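Chitinase (Chromobacterium violaceum, PDB 4TXG) probably hydrolyses the glycosidic bonds of chitin as a family GH18 glycoside hydrolase, with accessory regions that include a likely chitin-binding module. Local coordinates at residues 659-664 with 778-783; 695-700 with 764-769; 734-739 with 768-773. All blocks are in the same frame, centred on the assembly; numbering follows the deposited sequence.

Interaction 1 of 3, residues 659-664 with 778-783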
loop_
_atom_site.group_PDB
_atom_site.type_symbol
_atom_site.label_atom_id
_atom_site.label_comp_id
_atom_site.label_asym_id
_atom_site.label_seq_id
_atom_site.Cartn_x
_atom_site.Cartn_y
_atom_site.Cartn_z
ATOM N N VAL A 659 2.538 2.821 -31.113
ATOM C CA VAL A 659 1.156 3.228 -30.927
ATOM C C VAL A 659 0.974 3.448 -29.432
ATOM O O VAL A 659 1.401 2.619 -28.622
ATOM C CB VAL A 659 0.170 2.169 -31.461
ATOM C CG1 VAL A 659 -1.272 2.535 -31.115
ATOM C CG2 VAL A 659 0.340 2.035 -32.973
ATOM N N GLY A 660 0.386 4.581 -29.071
ATOM C CA GLY A 660 0.206 4.930 -27.673
ATOM C C GLY A 660 -1.228 4.744 -27.221
ATOM O O GLY A 660 -2.162 4.959 -27.994
ATOM N N PHE A 661 -1.399 4.345 -25.962
ATOM C CA PHE A 661 -2.721 4.131 -25.376
ATOM C C PHE A 661 -2.825 4.822 -24.026
ATOM O O PHE A 661 -1.910 4.715 -23.208
ATOM C CB PHE A 661 -3.010 2.645 -25.152
ATOM C CG PHE A 661 -3.100 1.827 -26.402
ATOM C CD1 PHE A 661 -1.951 1.396 -27.052
ATOM C CD2 PHE A 661 -4.335 1.442 -26.899
ATOM C CE1 PHE A 661 -2.035 0.623 -28.193
ATOM C CE2 PHE A 661 -4.421 0.666 -28.044
ATOM C CZ PHE A 661 -3.269 0.261 -28.692
ATOM N N SER A 662 -3.944 5.491 -23.763
ATOM C CA SER A 662 -4.181 5.992 -22.409
ATOM C C SER A 662 -5.657 6.206 -22.108
ATOM O O SER A 662 -6.430 6.603 -22.983
ATOM C CB SER A 662 -3.416 7.299 -22.176
ATOM O OG SER A 662 -3.749 8.271 -23.144
ATOM N N LEU A 663 -6.035 5.923 -20.863
ATOM C CA LEU A 663 -7.368 6.244 -20.359
ATOM C C LEU A 663 -7.320 7.588 -19.662
ATOM O O LEU A 663 -6.407 7.844 -18.881
ATOM C CB LEU A 663 -7.868 5.165 -19.390
ATOM C CG LEU A 663 -8.095 3.772 -19.950
ATOM C CD1 LEU A 663 -8.515 2.797 -18.850
ATOM C CD2 LEU A 663 -9.159 3.843 -21.050
ATOM N N GLY A 664 -8.298 8.447 -19.939
ATOM C CA GLY A 664 -8.346 9.763 -19.328
ATOM C C GLY A 664 -9.757 10.323 -19.341
ATOM O O GLY A 664 -10.708 9.606 -19.643
ATOM N N TYR A 778 2.084 -7.026 -33.173
ATOM C CA TYR A 778 3.184 -6.196 -32.687
ATOM C C TYR A 778 2.987 -5.836 -31.226
ATOM O O TYR A 778 1.865 -5.625 -30.799
ATOM C CB TYR A 778 3.284 -4.898 -33.500
ATOM C CG TYR A 778 3.594 -5.113 -34.965
ATOM C CD1 TYR A 778 2.575 -5.335 -35.888
ATOM C CD2 TYR A 778 4.906 -5.107 -35.421
ATOM C CE1 TYR A 778 2.862 -5.540 -37.237
ATOM C CE2 TYR A 778 5.201 -5.306 -36.766
ATOM C CZ TYR A 778 4.173 -5.521 -37.665
ATOM O OH TYR A 778 4.467 -5.723 -39.001
ATOM N N ALA A 779 4.076 -5.753 -30.471
ATOM C CA ALA A 779 4.024 -5.095 -29.172
ATOM C C ALA A 779 4.070 -3.593 -29.430
ATOM O O ALA A 779 4.221 -3.168 -30.576
ATOM C CB ALA A 779 5.177 -5.533 -28.288
ATOM N N ILE A 780 3.900 -2.783 -28.393
ATOM C CA ILE A 780 4.056 -1.344 -28.591
ATOM C C ILE A 780 5.379 -0.881 -28.000
ATOM O O ILE A 780 5.885 -1.453 -27.039
ATOM C CB ILE A 780 2.877 -0.527 -28.003
ATOM C CG1 ILE A 780 2.816 -0.611 -26.478
ATOM C CG2 ILE A 780 1.549 -0.997 -28.605
ATOM C CD1 ILE A 780 1.812 0.368 -25.874
ATOM N N ARG A 781 5.953 0.151 -28.607
ATOM C CA ARG A 781 7.266 0.633 -28.200
ATOM C C ARG A 781 7.270 1.179 -26.771
ATOM O O ARG A 781 8.301 1.148 -26.103
ATOM C CB ARG A 781 7.765 1.717 -29.160
ATOM C CG ARG A 781 7.994 1.268 -30.592
ATOM C CD ARG A 781 9.118 2.094 -31.216
ATOM N NE ARG A 781 10.401 1.776 -30.599
ATOM C CZ ARG A 781 11.467 2.569 -30.626
ATOM N NH1 ARG A 781 11.411 3.749 -31.240
ATOM N NH2 ARG A 781 12.592 2.186 -30.034
ATOM N N ASP A 782 6.126 1.671 -26.299
ATOM C CA ASP A 782 6.043 2.184 -24.923
ATOM C C ASP A 782 6.335 1.094 -23.895
ATOM O O ASP A 782 6.778 1.389 -22.779
ATOM C CB ASP A 782 4.667 2.794 -24.642
ATOM C CG ASP A 782 4.494 4.161 -25.271
ATOM O OD1 ASP A 782 5.518 4.787 -25.616
ATOM O OD2 ASP A 782 3.336 4.608 -25.423
ATOM N N GLU A 783 6.086 -0.161 -24.270
ATOM C CA GLU A 783 6.318 -1.288 -23.369
ATOM C C GLU A 783 7.497 -2.144 -23.788
ATOM O O GLU A 783 8.060 -2.877 -22.975
ATOM C CB GLU A 783 5.074 -2.175 -23.285
ATOM C CG GLU A 783 3.876 -1.468 -22.689
ATOM C CD GLU A 783 2.693 -2.394 -22.497
ATOM O OE1 GLU A 783 2.314 -3.083 -23.471
ATOM O OE2 GLU A 783 2.153 -2.429 -21.368
HETATM O O HOH W 1 4.220 2.821 -28.242
HETATM O O HOH W 2 0.954 3.749 -24.498
#

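Interaction 2 of 3, residues 695-700 with 764-769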
loop_
_atom_site.group_PDB
_atom_site.type_symbol
_atom_site.label_atom_id
_atom_site.label_comp_id
_atom_site.label_asym_id
_atom_site.label_seq_id
_atom_site.Cartn_x
_atom_site.Cartn_y
_atom_site.Cartn_z
ATOM N N PHE A 695 -6.603 -3.968 -31.700
ATOM C CA PHE A 695 -5.846 -3.615 -30.514
ATOM C C PHE A 695 -6.286 -4.530 -29.386
ATOM O O PHE A 695 -7.484 -4.706 -29.178
ATOM C CB PHE A 695 -6.068 -2.148 -30.132
ATOM C CG PHE A 695 -5.875 -1.183 -31.280
ATOM C CD1 PHE A 695 -4.613 -0.955 -31.804
ATOM C CD2 PHE A 695 -6.953 -0.494 -31.807
ATOM C CE1 PHE A 695 -4.426 -0.066 -32.858
ATOM C CE2 PHE A 695 -6.777 0.405 -32.864
ATOM C CZ PHE A 695 -5.503 0.615 -33.381
ATOM N N GLN A 696 -5.330 -5.130 -28.680
ATOM C CA GLN A 696 -5.657 -5.908 -27.488
ATOM C C GLN A 696 -4.850 -5.411 -26.297
ATOM O O GLN A 696 -3.772 -4.847 -26.463
ATOM C CB GLN A 696 -5.383 -7.398 -27.694
ATOM C CG GLN A 696 -6.291 -8.077 -28.699
ATOM C CD GLN A 696 -6.127 -9.588 -28.695
ATOM O OE1 GLN A 696 -5.370 -10.146 -27.894
ATOM N NE2 GLN A 696 -6.846 -10.261 -29.585
ATOM N N PHE A 697 -5.379 -5.616 -25.098
ATOM C CA PHE A 697 -4.627 -5.302 -23.891
ATOM C C PHE A 697 -5.232 -6.043 -22.706
ATOM O O PHE A 697 -6.379 -6.494 -22.765
ATOM C CB PHE A 697 -4.585 -3.790 -23.624
ATOM C CG PHE A 697 -5.919 -3.094 -23.757
ATOM C CD1 PHE A 697 -6.777 -2.987 -22.668
ATOM C CD2 PHE A 697 -6.298 -2.525 -24.962
ATOM C CE1 PHE A 697 -8.001 -2.338 -22.783
ATOM C CE2 PHE A 697 -7.519 -1.876 -25.083
ATOM C CZ PHE A 697 -8.373 -1.784 -23.993
ATOM N N ASP A 698 -4.441 -6.179 -21.649
ATOM C CA ASP A 698 -4.882 -6.845 -20.424
ATOM C C ASP A 698 -5.521 -5.858 -19.457
ATOM O O ASP A 698 -4.932 -4.832 -19.119
ATOM C CB ASP A 698 -3.706 -7.541 -19.729
ATOM C CG ASP A 698 -3.256 -8.797 -20.442
ATOM O OD1 ASP A 698 -4.069 -9.416 -21.165
ATOM O OD2 ASP A 698 -2.079 -9.171 -20.259
ATOM N N VAL A 699 -6.733 -6.176 -19.021
ATOM C CA VAL A 699 -7.404 -5.443 -17.958
ATOM C C VAL A 699 -7.375 -6.317 -16.707
ATOM O O VAL A 699 -7.713 -7.499 -16.784
ATOM C CB VAL A 699 -8.853 -5.098 -18.366
ATOM C CG1 VAL A 699 -9.588 -4.358 -17.253
ATOM C CG2 VAL A 699 -8.829 -4.264 -19.649
ATOM N N PRO A 700 -6.945 -5.761 -15.562
ATOM C CA PRO A 700 -6.886 -6.633 -14.380
ATOM C C PRO A 700 -8.276 -7.121 -13.978
ATOM O O PRO A 700 -9.275 -6.448 -14.242
ATOM C CB PRO A 700 -6.284 -5.730 -13.299
ATOM C CG PRO A 700 -6.663 -4.325 -13.730
ATOM C CD PRO A 700 -6.606 -4.361 -15.250
ATOM N N SER A 764 -5.977 -0.457 -12.602
ATOM C CA SER A 764 -4.766 0.274 -12.953
ATOM C C SER A 764 -4.331 -0.212 -14.333
ATOM O O SER A 764 -4.922 -1.151 -14.889
ATOM C CB SER A 764 -3.651 0.078 -11.917
ATOM O OG SER A 764 -3.235 -1.277 -11.835
ATOM N N GLY A 765 -3.315 0.423 -14.893
ATOM C CA GLY A 765 -2.913 0.116 -16.252
ATOM C C GLY A 765 -3.840 0.791 -17.250
ATOM O O GLY A 765 -4.079 1.993 -17.153
ATOM N N PRO A 766 -4.357 0.038 -18.233
ATOM C CA PRO A 766 -4.087 -1.367 -18.569
ATOM C C PRO A 766 -2.629 -1.607 -18.983
ATOM O O PRO A 766 -1.793 -0.700 -18.896
ATOM C CB PRO A 766 -5.035 -1.638 -19.749
ATOM C CG PRO A 766 -6.113 -0.599 -19.635
ATOM C CD PRO A 766 -5.414 0.616 -19.087
ATOM N N SER A 767 -2.327 -2.824 -19.420
ATOM C CA SER A 767 -0.961 -3.154 -19.819
ATOM C C SER A 767 -0.961 -4.270 -20.848
ATOM O O SER A 767 -2.006 -4.842 -21.151
ATOM C CB SER A 767 -0.123 -3.566 -18.602
ATOM O OG SER A 767 -0.666 -4.738 -18.013
ATOM N N HIS A 768 0.220 -4.551 -21.388
ATOM C CA HIS A 768 0.437 -5.667 -22.318
ATOM C C HIS A 768 -0.360 -5.484 -23.605
ATOM O O HIS A 768 -1.135 -6.354 -24.024
ATOM C CB HIS A 768 0.097 -6.993 -21.643
ATOM C CG HIS A 768 0.760 -7.168 -20.314
ATOM N ND1 HIS A 768 0.199 -7.893 -19.285
ATOM C CD2 HIS A 768 1.932 -6.678 -19.831
ATOM C CE1 HIS A 768 1.000 -7.865 -18.235
ATOM N NE2 HIS A 768 2.060 -7.132 -18.542
ATOM N N TYR A 769 -0.127 -4.340 -24.240
ATOM C CA TYR A 769 -0.805 -3.982 -25.481
ATOM C C TYR A 769 -0.237 -4.709 -26.685
ATOM O O TYR A 769 0.977 -4.907 -26.791
ATOM C CB TYR A 769 -0.703 -2.469 -25.723
ATOM C CG TYR A 769 -1.437 -1.624 -24.709
ATOM C CD1 TYR A 769 -0.808 -1.197 -23.543
ATOM C CD2 TYR A 769 -2.751 -1.236 -24.934
ATOM C CE1 TYR A 769 -1.486 -0.422 -22.615
ATOM C CE2 TYR A 769 -3.432 -0.471 -24.015
ATOM C CZ TYR A 769 -2.792 -0.062 -22.861
ATOM O OH TYR A 769 -3.473 0.711 -21.947
HETATM O O HOH W 3 -3.203 -4.651 -17.048
#

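Interaction 3 of 3, residues 734-739 with 768-773. With CS (cesium ion), chain G.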
loop_
_atom_site.group_PDB
_atom_site.type_symbol
_atom_site.label_atom_id
_atom_site.label_comp_id
_atom_site.label_asym_id
_atom_site.label_seq_id
_atom_site.Cartn_x
_atom_site.Cartn_y
_atom_site.Cartn_z
ATOM N N PHE A 734 -5.767 -11.490 -15.564
ATOM C CA PHE A 734 -6.248 -10.549 -16.570
ATOM C C PHE A 734 -7.408 -11.047 -17.388
ATOM O O PHE A 734 -7.518 -12.232 -17.700
ATOM C CB PHE A 734 -5.119 -10.175 -17.532
ATOM C CG PHE A 734 -3.922 -9.590 -16.852
ATOM C CD1 PHE A 734 -4.005 -8.350 -16.237
ATOM C CD2 PHE A 734 -2.721 -10.281 -16.817
ATOM C CE1 PHE A 734 -2.898 -7.797 -15.611
ATOM C CE2 PHE A 734 -1.608 -9.742 -16.174
ATOM C CZ PHE A 734 -1.693 -8.503 -15.576
ATOM N N ASN A 735 -8.259 -10.097 -17.752
ATOM C CA ASN A 735 -9.216 -10.294 -18.822
ATOM C C ASN A 735 -8.675 -9.579 -20.052
ATOM O O ASN A 735 -8.558 -8.352 -20.049
ATOM C CB ASN A 735 -10.585 -9.741 -18.429
ATOM C CG ASN A 735 -11.170 -10.448 -17.231
ATOM O OD1 ASN A 735 -11.170 -11.673 -17.169
ATOM N ND2 ASN A 735 -11.663 -9.676 -16.265
ATOM N N ARG A 736 -8.326 -10.321 -21.094
ATOM C CA ARG A 736 -7.779 -9.657 -22.271
ATOM C C ARG A 736 -8.905 -9.115 -23.133
ATOM O O ARG A 736 -9.867 -9.813 -23.437
ATOM C CB ARG A 736 -6.884 -10.591 -23.081
ATOM C CG ARG A 736 -6.077 -9.828 -24.134
ATOM C CD ARG A 736 -4.810 -10.558 -24.559
ATOM N NE ARG A 736 -4.015 -9.707 -25.447
ATOM C CZ ARG A 736 -3.150 -8.790 -25.023
ATOM N NH1 ARG A 736 -2.949 -8.593 -23.719
ATOM N NH2 ARG A 736 -2.483 -8.064 -25.910
ATOM N N VAL A 737 -8.763 -7.852 -23.519
ATOM C CA VAL A 737 -9.789 -7.109 -24.241
ATOM C C VAL A 737 -9.345 -6.895 -25.683
ATOM O O VAL A 737 -8.153 -6.767 -25.941
ATOM C CB VAL A 737 -10.043 -5.756 -23.543
ATOM C CG1 VAL A 737 -10.766 -4.772 -24.448
ATOM C CG2 VAL A 737 -10.801 -5.988 -22.247
ATOM N N SER A 738 -10.295 -6.896 -26.614
ATOM C CA SER A 738 -10.014 -6.578 -28.009
ATOM C C SER A 738 -10.929 -5.463 -28.488
ATOM O O SER A 738 -12.130 -5.469 -28.223
ATOM C CB SER A 738 -10.193 -7.808 -28.896
ATOM O OG SER A 738 -10.251 -7.455 -30.272
ATOM N N VAL A 739 -10.356 -4.501 -29.197
ATOM C CA VAL A 739 -11.173 -3.553 -29.935
ATOM C C VAL A 739 -10.512 -3.339 -31.292
ATOM O O VAL A 739 -9.292 -3.266 -31.392
ATOM C CB VAL A 739 -11.350 -2.219 -29.181
ATOM C CG1 VAL A 739 -9.998 -1.535 -28.953
ATOM C CG2 VAL A 739 -12.333 -1.298 -29.936
ATOM N N HIS A 768 0.220 -4.551 -21.388
ATOM C CA HIS A 768 0.437 -5.667 -22.318
ATOM C C HIS A 768 -0.360 -5.484 -23.605
ATOM O O HIS A 768 -1.135 -6.354 -24.024
ATOM C CB HIS A 768 0.097 -6.993 -21.643
ATOM C CG HIS A 768 0.760 -7.168 -20.314
ATOM N ND1 HIS A 768 0.199 -7.893 -19.285
ATOM C CD2 HIS A 768 1.932 -6.678 -19.831
ATOM C CE1 HIS A 768 1.000 -7.865 -18.235
ATOM N NE2 HIS A 768 2.060 -7.132 -18.542
ATOM N N TYR A 769 -0.127 -4.340 -24.240
ATOM C CA TYR A 769 -0.805 -3.982 -25.481
ATOM C C TYR A 769 -0.237 -4.709 -26.685
ATOM O O TYR A 769 0.977 -4.907 -26.791
ATOM C CB TYR A 769 -0.703 -2.469 -25.723
ATOM C CG TYR A 769 -1.437 -1.624 -24.709
ATOM C CD1 TYR A 769 -0.808 -1.197 -23.543
ATOM C CD2 TYR A 769 -2.751 -1.236 -24.934
ATOM C CE1 TYR A 769 -1.486 -0.422 -22.615
ATOM C CE2 TYR A 769 -3.432 -0.471 -24.015
ATOM C CZ TYR A 769 -2.792 -0.062 -22.861
ATOM O OH TYR A 769 -3.473 0.711 -21.947
ATOM N N THR A 770 -1.112 -5.105 -27.602
ATOM C CA THR A 770 -0.642 -5.539 -28.918
ATOM C C THR A 770 -1.441 -4.874 -30.019
ATOM O O THR A 770 -2.606 -4.495 -29.833
ATOM C CB THR A 770 -0.725 -7.071 -29.113
ATOM O OG1 THR A 770 -2.059 -7.530 -28.863
ATOM C CG2 THR A 770 0.253 -7.795 -28.192
ATOM N N VAL A 771 -0.801 -4.740 -31.174
ATOM C CA VAL A 771 -1.455 -4.204 -32.357
ATOM C C VAL A 771 -1.433 -5.276 -33.437
ATOM O O VAL A 771 -0.361 -5.747 -33.825
ATOM C CB VAL A 771 -0.762 -2.919 -32.855
ATOM C CG1 VAL A 771 -1.440 -2.404 -34.132
ATOM C CG2 VAL A 771 -0.783 -1.852 -31.756
ATOM N N GLY A 772 -2.616 -5.678 -33.897
ATOM C CA GLY A 772 -2.732 -6.690 -34.928
ATOM C C GLY A 772 -2.913 -6.010 -36.266
ATOM O O GLY A 772 -3.972 -5.451 -36.560
ATOM N N LEU A 773 -1.867 -6.061 -37.080
ATOM C CA LEU A 773 -1.784 -5.248 -38.287
ATOM C C LEU A 773 -1.394 -6.090 -39.489
ATOM O O LEU A 773 -0.305 -6.657 -39.517
ATOM C CB LEU A 773 -0.768 -4.125 -38.067
ATOM C CG LEU A 773 -0.332 -3.266 -39.244
ATOM C CD1 LEU A 773 -1.524 -2.559 -39.848
ATOM C CD2 LEU A 773 0.715 -2.262 -38.777
HETATM CS CS CS G . -6.490 -14.239 -19.755
HETATM O O HOH W 4 -4.206 -12.239 -20.892
#

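Interaction 1 of 3, residues 659-664 with 778-783
I780 lays its two branches across the backbone carbonyl of V659 and on toward the ring of F661. Its CB stands 3.5 Å from V659 O, and both CG2 and CD1 lie within about the same reach of that oxygen. With CG1 between the backbone N and the carbonyl carbon (chi1 66°), CG2 swings to the ring's edge, near its plane, 4.0 Å from F661 CE1, and the extended chi2 (170°) carries CD1 toward F661 CD1. The same ring stacks on Y769, a residue of the strand beside I780, so I780 and Y769 both pack on it. Strands 659-664 and 776-780 belong to two different sheets of the Chitinase C region, and the packing of V659 and F661 against I780 and Y769 joins them as facing layers, consistent with a β-sandwich; I681 lies beside V659 and F661 in their own sheet. Beyond I780 the chain leaves its strand in a turn closed by a bond from E783 N to I780 O at 3.1 Å. Two waters join this turn to the opposing strand. One donates to V659 O (2.9 Å) and accepts from D782 N; the second accepts from F661 N at 2.8 Å and donates to D782 OD2 at 2.7 Å. D782 OD2 also sits 3.9 Å from G660 CA and makes a long, weak ion pair with R684.

Interaction 2 of 3, residues 695-700 with 764-769
An antiparallel strand pair interrupted by a β-bulge at H768-Y769 makes this contact, in one sheet of the Chitinase C region; the short axes of 695-700 and 767-769 lie 4.8 Å apart. D698 pairs with S767 and Q696 with T770, which leaves F697 alone opposite the two bulge residues. In the D698-S767 hydrogen-bonded pair, D698 N gives a bond of 2.8 Å to S767 O, while the return bond from S767 N to D698 O is weak at 3.3 Å. A water donating to D698 O and hydrogen-bonded to S767 OG bridges the same two residues. The bulge brings H768 round to the D698 side of the sheet and sends Y769 to the F697 side. H768 ND1 donates to D698 OD2 at 2.8 Å, in the imidazole plane and onto the anti lone pair of the carboxylate, whose plane stands 87° from the ring. S767 OG lies over the centre of one face of that imidazole, and the other carboxylate oxygen of D698 forms a salt bridge with R736, so the aspartate is fixed at both oxygens. On the opposite side, F697 CB rests over one face of the Y769 ring, 3.4 Å from Y769 CD2, and the two rings meet obliquely with planes at 43°. With CG between the backbone N and the carbonyl carbon (chi1 46°), the phenyl group also runs alongside P766, CD1 being 3.7 Å from P766 CB. P766 follows a cis peptide bond, just before the chain enters its strand at S767. Further out, P700 CD packs on S764 O. Strand 694-700 lies between strands 767-773 and 734-740; F697 also touches V737 of the latter, and Y769 faces the sheet that holds strand 659-664.

Interaction 3 of 3, residues 734-739 with 768-773
R736 reaches across the intervening strand 694-700 to grip strand 768-773, a second-neighbour contact on one surface of a sheet of the apparent β-sandwich; the two short strand axes are 9.3 Å apart and inclined at only 28°. The arginine leaves with CG anti to the backbone N (chi1 -168°) and stays extended to NE, which carries its guanidinium end-on to the carbonyl of H768. NH1 and NH2 both donate to H768 O, each at 2.9 Å, and that oxygen lies in the guanidinium plane. NH2 also donates to T770 OG1 at 3.0 Å, again in the plane. With NE bound to Q696 and NH1 in a salt bridge with D698, both residues of the strand in between, the flat group is held around its rim and its rotation is fixed. Beside it, F734 and H768 form an offset edge-to-face pair: the imidazole turns its edge to the phenyl face, the planes are 87° apart, and H768 CE1 approaches F734 CE2 to 3.8 Å. At the N-terminal end of strand 734-739 a cesium ion is bound by F734 O at 3.0 Å, by a water and by S719 OG of the adjoining strand.

All three contacts lie in the Chitinase C region and meet at strand 767-773 or its neighbour 776-780. Interaction 1 is buried and joins two sheets, with apolar packing in the interlayer and water bridges at the turn. Interaction 2, partly buried, pairs adjacent strands of one sheet through backbone bonds, with a His-carboxylate bond on one side and aromatic packing on the other. Interaction 3 lies at the surface and crosses one intervening strand by an arginine that grips a backbone carbonyl and a hydroxyl. Interactions 2 and 3 share H768 and Y769: the H768 ring joins D698, and its carbonyl R736, while Y769 enters the interlayer. E783 of interaction 1 accepts from both their backbone N atoms.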